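Local structure of CRISPR-associated protein, Cse1 family (Acidimicrobium ferrooxidans, 4H3T) at residues A[61-66]-A[93-98]. The protein probably serves as the large, Cse1-family subunit of a type I-E CRISPR Cascade surveillance complex, which recognises invading DNA. The protein carries 1 engineered substitution. Residues are numbered along the deposited sequence; the frame is centred on the assembly and turned at random.
Sequences LALAYR and DYFARW
Leu-63 reaches across to helix 88-98 with the end of its side chain, bringing CD1 against the rings of both Tyr-94 and Phe-95. With chi1 at -154°, CG swings to the side of the carbonyl carbon, and chi2 lies away from the usual staggered values; in this shape Leu-63 CD1 comes 3.4 Å from Tyr-94 CE2. Leu-63 CD1 also lies 3.9 Å from Phe-95 CZ, while Leu-63 CG packs 4.1 Å from the same CZ, the leucine side chain running almost perpendicular to the phenylalanine. Leu-32 of helix 32-37 touches both Leu-63 and Phe-95, so this apolar cluster is shared by three helices, and Phe-102 meets the Phe-95 ring edge-to-face. The contact is one corner of the helical packing in the N-terminal half of this Cse1-family protein: helices 52-68 and 88-98 lie steeply crossed, at 105° between their local segments, with axes 11.5 Å apart. No hydrogen bond spans the two segments, and the wide gap is filled by side chains, chiefly the Tyr-94 ring.

One turn further on, Arg-66 lends its aliphatic base to the other side of this ring: Arg-66 CB sits 3.5 Å from Tyr-94 CE1, and Arg-66 CG lies 4.0 Å from the tyrosine OH. The chain then bends at chi2 and chi3, and the guanidinium, turned 82° from the ring plane, is directed to a salt bridge from NE to Glu-238 OE2. That carboxylate oxygen also hydrogen-bonds Tyr-94 OH, which has a further hydrogen bond with Trp-237 NE1. On the tyrosine's own helix, Trp-98 CD1 covers one face of the Tyr-94 ring, 3.3 Å above the plane and offset toward the rim.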
loop_
_atom_site.group_PDB
_atom_site.type_symbol
_atom_site.label_atom_id
_atom_site.label_comp_id
_atom_site.label_asym_id
_atom_site.label_seq_id
_atom_site.Cartn_x
_atom_site.Cartn_y
_atom_site.Cartn_z
ATOM N N LEU A 61 -12.560 -0.706 9.102
ATOM C CA LEU A 61 -13.600 -0.154 8.196
ATOM C C LEU A 61 -14.803 -1.100 8.059
ATOM O O LEU A 61 -15.922 -0.645 8.011
ATOM C CB LEU A 61 -13.005 0.083 6.825
ATOM C CG LEU A 61 -12.062 1.296 6.693
ATOM C CD1 LEU A 61 -11.266 1.219 5.364
ATOM C CD2 LEU A 61 -12.828 2.623 6.820
ATOM N N ALA A 62 -14.565 -2.434 7.954
ATOM C CA ALA A 62 -15.670 -3.379 7.912
ATOM C C ALA A 62 -16.508 -3.233 9.172
ATOM O O ALA A 62 -17.740 -3.294 9.122
ATOM C CB ALA A 62 -15.145 -4.797 7.790
ATOM N N LEU A 63 -15.840 -3.085 10.314
ATOM C CA LEU A 63 -16.546 -2.906 11.612
ATOM C C LEU A 63 -17.345 -1.570 11.626
ATOM O O LEU A 63 -18.498 -1.548 12.065
ATOM C CB LEU A 63 -15.422 -2.886 12.614
ATOM C CG LEU A 63 -15.533 -3.273 14.060
ATOM C CD1 LEU A 63 -16.781 -4.175 14.396
ATOM C CD2 LEU A 63 -14.223 -3.946 14.430
ATOM N N ALA A 64 -16.764 -0.477 11.058
ATOM C CA ALA A 64 -17.455 0.821 10.977
ATOM C C ALA A 64 -18.755 0.732 10.186
ATOM O O ALA A 64 -19.774 1.207 10.687
ATOM C CB ALA A 64 -16.556 1.874 10.375
ATOM N N TYR A 65 -18.749 0.086 8.987
ATOM C CA TYR A 65 -19.989 -0.054 8.200
ATOM C C TYR A 65 -21.090 -0.782 8.979
ATOM O O TYR A 65 -22.295 -0.454 8.854
ATOM C CB TYR A 65 -19.713 -0.809 6.892
ATOM C CG TYR A 65 -19.099 0.027 5.813
ATOM C CD1 TYR A 65 -19.843 1.012 5.157
ATOM C CD2 TYR A 65 -17.839 -0.284 5.306
ATOM C CE1 TYR A 65 -19.327 1.696 4.054
ATOM C CE2 TYR A 65 -17.320 0.375 4.211
ATOM C CZ TYR A 65 -18.060 1.375 3.583
ATOM O OH TYR A 65 -17.475 2.056 2.524
ATOM N N ARG A 66 -20.690 -1.767 9.804
ATOM C CA ARG A 66 -21.656 -2.551 10.593
ATOM C C ARG A 66 -22.117 -1.781 11.807
ATOM O O ARG A 66 -23.318 -1.856 12.141
ATOM C CB ARG A 66 -21.085 -3.923 11.011
ATOM C CG ARG A 66 -20.701 -4.873 9.861
ATOM C CD ARG A 66 -21.901 -5.138 8.947
ATOM N NE ARG A 66 -22.918 -5.910 9.659
ATOM C CZ ARG A 66 -24.190 -6.050 9.294
ATOM N NH1 ARG A 66 -24.665 -5.402 8.229
ATOM N NH2 ARG A 66 -24.995 -6.841 9.981
ATOM N N ASP A 93 -23.767 -1.168 21.562
ATOM C CA ASP A 93 -24.823 -2.091 21.120
ATOM C C ASP A 93 -24.246 -3.152 20.157
ATOM O O ASP A 93 -24.570 -4.327 20.272
ATOM C CB ASP A 93 -25.976 -1.340 20.404
ATOM C CG ASP A 93 -26.843 -0.475 21.283
ATOM O OD1 ASP A 93 -26.756 -0.615 22.543
ATOM O OD2 ASP A 93 -27.594 0.370 20.723
ATOM N N TYR A 94 -23.367 -2.744 19.243
ATOM C CA TYR A 94 -22.775 -3.707 18.300
ATOM C C TYR A 94 -21.918 -4.734 19.050
ATOM O O TYR A 94 -22.120 -5.931 18.860
ATOM C CB TYR A 94 -21.975 -2.998 17.198
ATOM C CG TYR A 94 -21.475 -3.952 16.136
ATOM C CD1 TYR A 94 -22.293 -4.343 15.082
ATOM C CD2 TYR A 94 -20.220 -4.525 16.233
ATOM C CE1 TYR A 94 -21.852 -5.254 14.138
ATOM C CE2 TYR A 94 -19.804 -5.504 15.353
ATOM C CZ TYR A 94 -20.595 -5.834 14.278
ATOM O OH TYR A 94 -20.114 -6.757 13.388
ATOM N N PHE A 95 -20.982 -4.282 19.898
ATOM C CA PHE A 95 -20.097 -5.227 20.613
ATOM C C PHE A 95 -20.844 -6.041 21.658
ATOM O O PHE A 95 -20.451 -7.187 21.869
ATOM C CB PHE A 95 -18.871 -4.528 21.223
ATOM C CG PHE A 95 -17.855 -4.155 20.184
ATOM C CD1 PHE A 95 -17.299 -5.123 19.353
ATOM C CD2 PHE A 95 -17.497 -2.826 19.979
ATOM C CE1 PHE A 95 -16.357 -4.780 18.401
ATOM C CE2 PHE A 95 -16.588 -2.480 18.967
ATOM C CZ PHE A 95 -16.081 -3.454 18.149
ATOM N N ALA A 96 -21.977 -5.568 22.208
ATOM C CA ALA A 96 -22.781 -6.427 23.105
ATOM C C ALA A 96 -23.345 -7.583 22.266
ATOM O O ALA A 96 -23.266 -8.722 22.689
ATOM C CB ALA A 96 -23.912 -5.635 23.779
ATOM N N ARG A 97 -23.828 -7.307 21.035
ATOM C CA ARG A 97 -24.361 -8.367 20.161
ATOM C C ARG A 97 -23.291 -9.358 19.669
ATOM O O ARG A 97 -23.583 -10.533 19.567
ATOM C CB ARG A 97 -25.073 -7.750 18.928
ATOM C CG ARG A 97 -25.532 -8.691 17.795
ATOM C CD ARG A 97 -26.811 -9.451 18.087
ATOM N NE ARG A 97 -27.255 -10.305 16.973
ATOM C CZ ARG A 97 -26.791 -11.527 16.683
ATOM N NH1 ARG A 97 -25.813 -12.070 17.404
ATOM N NH2 ARG A 97 -27.289 -12.205 15.658
ATOM N N TRP A 98 -22.087 -8.904 19.338
ATOM C CA TRP A 98 -21.125 -9.759 18.657
ATOM C C TRP A 98 -19.888 -10.115 19.426
ATOM O O TRP A 98 -19.040 -10.862 18.876
ATOM C CB TRP A 98 -20.707 -9.036 17.367
ATOM C CG TRP A 98 -21.844 -8.956 16.384
ATOM C CD1 TRP A 98 -22.621 -7.874 16.105
ATOM C CD2 TRP A 98 -22.434 -10.060 15.699
ATOM N NE1 TRP A 98 -23.622 -8.219 15.232
ATOM C CE2 TRP A 98 -23.533 -9.560 14.963
ATOM C CE3 TRP A 98 -22.146 -11.434 15.645
ATOM C CZ2 TRP A 98 -24.326 -10.379 14.160
ATOM C CZ3 TRP A 98 -22.939 -12.246 14.858
ATOM C CH2 TRP A 98 -23.999 -11.720 14.107
#